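Local structure of peptidoglycan-recognition protein LB (Drosophila melanogaster, 7NSZ) at residues K150-H154 / R155-D159. The protein hydrolyses, with zinc, the amide bond between N-acetylmuramoyl and L-amino acid residues of bacterial peptidoglycan, probably scavenging its biologically active forms. The protein carries 1 engineered substitution. Residues are numbered along the deposited sequence; the frame is centred on the assembly and turned at random.
Sequences KLLGH and RQVRD. With ZN (zinc ion), chain B.
Two overlapping turns follow strand 149-153: Q156 N bonds to G153 O, and V157 N reaches H154 O at 3.0 Å. R158 N adds a weak bond to that same H154 oxygen. The side chain of Q156 then runs back along the strand end, extended beyond CG (chi2 176°), and its OE1 accepts G153 N at 2.8 Å. The donor lies in the carbonyl plane of the amide. OE1 also sits 3.2 Å from L152 CA. NE2 bonds to T178 O, and also to a HEPES molecule probably left from crystallisation. With an alanine in place of Q156, G153 N and T178 O would probably be left without their amide partner. This strand is an edge of the mixed sheet of the amidase domain, beside strand 38-45. The turn that follows it places a zinc ligand. H154 ND1 binds the zinc ion at 2.1 Å, and H44 and C162 are the other two protein ligands. With chi1 at -169°, the H154 ring is swung trans to the main-chain N, and ND1 faces the metal. On the turn side, V157 CG2 lies near the ring plane, at the edge, and R158 CB approaches H154 NE2 obliquely at 4.1 Å. L152 CD1, on the strand, meets V157 CG1 at 4.0 Å, the two side chains crossing at about a right angle. R155 is bent at chi3 (61°), and its NH2 bonds to E161 O.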
ATOM      1  N   LYS A 150      11.315   6.798   5.421  1.00 12.94           N
ATOM      2  CA  LYS A 150      10.937   6.103   6.665  1.00 12.83           C
ATOM      3  C   LYS A 150       9.796   5.137   6.380  1.00 10.12           C
ATOM      4  O   LYS A 150       8.789   5.557   5.719  1.00 11.81           O
ATOM      5  CB  LYS A 150      10.541   7.063   7.773  1.00 14.56           C
ATOM      6  CG  LYS A 150      11.738   7.843   8.295  1.00 17.80           C
ATOM      7  CD  LYS A 150      11.373   8.983   9.216  1.00 23.84           C
ATOM      8  CE  LYS A 150      12.594   9.778   9.604  1.00 28.14           C
ATOM      9  NZ  LYS A 150      12.863  10.875   8.638  1.00 34.44           N
ATOM     10  N   LEU A 151       9.912   3.913   6.836  1.00 10.10           N
ATOM     11  CA  LEU A 151       8.903   2.851   6.690  1.00 10.10           C
ATOM     12  C   LEU A 151       8.071   2.751   7.969  1.00  9.74           C
ATOM     13  O   LEU A 151       8.674   2.565   9.079  1.00 11.01           O
ATOM     14  CB  LEU A 151       9.607   1.523   6.341  1.00 10.83           C
ATOM     15  CG  LEU A 151       8.686   0.323   6.203  1.00 11.59           C
ATOM     16  CD1 LEU A 151       7.952   0.390   4.863  1.00 12.14           C
ATOM     17  CD2 LEU A 151       9.501  -0.948   6.317  1.00 13.45           C
ATOM     18  N   LEU A 152       6.736   2.780   7.826  1.00  9.04           N
ATOM     19  CA  LEU A 152       5.805   2.706   8.981  1.00  9.03           C
ATOM     20  C   LEU A 152       4.654   1.769   8.672  1.00  9.11           C
ATOM     21  O   LEU A 152       4.360   1.527   7.506  1.00 10.53           O
ATOM     22  CB  LEU A 152       5.207   4.090   9.256  1.00 10.51           C
ATOM     23  CG  LEU A 152       6.157   5.220   9.546  1.00 11.43           C
ATOM     24  CD1 LEU A 152       5.396   6.557   9.505  1.00 12.03           C
ATOM     25  CD2 LEU A 152       6.851   5.038  10.898  1.00 13.00           C
ATOM     26  N   GLY A 153       4.047   1.180   9.669  1.00  9.50           N
ATOM     27  CA  GLY A 153       2.728   0.588   9.537  1.00  9.27           C
ATOM     28  C   GLY A 153       1.672   1.615   9.886  1.00  9.38           C
ATOM     29  O   GLY A 153       1.906   2.557  10.649  1.00 10.00           O
ATOM     30  N   HIS A 154       0.497   1.432   9.332  1.00  9.12           N
ATOM     31  CA  HIS A 154      -0.653   2.313   9.621  1.00  9.63           C
ATOM     32  C   HIS A 154      -0.888   2.514  11.116  1.00 10.03           C
ATOM     33  O   HIS A 154      -1.124   3.648  11.510  1.00 10.98           O
ATOM     34  CB  HIS A 154      -1.851   1.729   8.916  1.00 10.11           C
ATOM     35  CG  HIS A 154      -3.077   2.578   8.839  1.00  9.54           C
ATOM     36  ND1 HIS A 154      -4.220   2.132   8.252  1.00  9.22           N
ATOM     37  CD2 HIS A 154      -3.405   3.762   9.389  1.00 10.22           C
ATOM     38  CE1 HIS A 154      -5.171   3.035   8.396  1.00 10.81           C
ATOM     39  NE2 HIS A 154      -4.701   4.056   9.036  1.00 10.72           N
ATOM     40  N   ARG A 155      -0.734   1.450  11.899  1.00  9.86           N
ATOM     41  CA  ARG A 155      -1.009   1.503  13.361  1.00  9.79           C
ATOM     42  C   ARG A 155      -0.074   2.511  14.025  1.00 11.57           C
ATOM     43  O   ARG A 155      -0.391   2.867  15.182  1.00 12.84           O
ATOM     44  CB  ARG A 155      -0.848   0.114  13.960  1.00 12.29           C
ATOM     45  CG  ARG A 155       0.531  -0.484  13.807  1.00 13.81           C
ATOM     46  CD  ARG A 155       0.806  -1.660  14.746  1.00 15.99           C
ATOM     47  NE  ARG A 155      -0.134  -2.729  14.472  1.00 16.53           N
ATOM     48  CZ  ARG A 155      -0.251  -3.836  15.204  1.00 17.56           C
ATOM     49  NH1 ARG A 155       0.613  -4.041  16.185  1.00 19.78           N
ATOM     50  NH2 ARG A 155      -1.161  -4.737  14.941  1.00 15.73           N
ATOM     51  N   GLN A 156       1.045   2.933  13.476  1.00 10.90           N
ATOM     52  CA  GLN A 156       1.944   3.910  14.107  1.00 11.88           C
ATOM     53  C   GLN A 156       1.426   5.327  13.980  1.00 13.77           C
ATOM     54  O   GLN A 156       1.955   6.194  14.710  1.00 13.74           O
ATOM     55  CB  GLN A 156       3.331   3.756  13.500  1.00 11.42           C
ATOM     56  CG  GLN A 156       3.942   2.421  13.870  1.00 11.94           C
ATOM     57  CD  GLN A 156       5.268   2.236  13.198  1.00 11.55           C
ATOM     58  OE1 GLN A 156       5.380   1.791  12.043  1.00 11.39           O
ATOM     59  NE2 GLN A 156       6.354   2.588  13.855  1.00 11.59           N
ATOM     60  N   VAL A 157       0.415   5.582  13.140  1.00 13.14           N
ATOM     61  CA  VAL A 157      -0.034   6.989  12.922  1.00 13.21           C
ATOM     62  C   VAL A 157      -1.532   7.147  13.232  1.00 12.98           C
ATOM     63  O   VAL A 157      -1.980   8.299  13.121  1.00 13.15           O
ATOM     64  CB  VAL A 157       0.372   7.463  11.509  1.00 13.29           C
ATOM     65  CG1 VAL A 157       1.862   7.189  11.278  1.00 13.89           C
ATOM     66  CG2 VAL A 157      -0.421   6.814  10.387  1.00 13.31           C
ATOM     67  N   ARG A 158      -2.241   6.058  13.503  1.00 11.75           N
ATOM     68  CA  ARG A 158      -3.686   6.146  13.807  1.00 14.20           C
ATOM     69  C   ARG A 158      -4.052   4.988  14.682  1.00 15.34           C
ATOM     70  O   ARG A 158      -3.335   3.983  14.798  1.00 17.05           O
ATOM     71  CB  ARG A 158      -4.550   6.074  12.545  1.00 14.43           C
ATOM     72  CG  ARG A 158      -4.533   7.348  11.725  1.00 16.17           C
ATOM     73  CD  ARG A 158      -5.139   8.513  12.444  1.00 16.67           C
ATOM     74  NE  ARG A 158      -6.445   8.221  13.003  1.00 17.65           N
ATOM     75  CZ  ARG A 158      -7.029   8.965  13.928  1.00 18.59           C
ATOM     76  NH1 ARG A 158      -6.438  10.080  14.341  1.00 16.66           N
ATOM     77  NH2 ARG A 158      -8.182   8.556  14.425  1.00 19.17           N
ATOM     78  N   ASP A 159      -5.204   5.131  15.326  1.00 17.10           N
ATOM     79  CA  ASP A 159      -5.693   4.072  16.203  1.00 18.21           C
ATOM     80  C   ASP A 159      -6.290   2.974  15.333  1.00 17.94           C
ATOM     81  O   ASP A 159      -7.486   3.028  15.033  1.00 20.82           O
ATOM     82  CB  ASP A 159      -6.669   4.683  17.199  1.00 20.67           C
ATOM     83  CG  ASP A 159      -7.379   3.680  18.069  1.00 25.78           C
ATOM     84  OD1 ASP A 159      -6.805   2.592  18.330  1.00 25.94           O
ATOM     85  OD2 ASP A 159      -8.481   4.056  18.544  1.00 26.73           O
TER
HETATM   86 ZN    ZN B 301      -4.243   0.505   6.978  1.00  9.38          ZN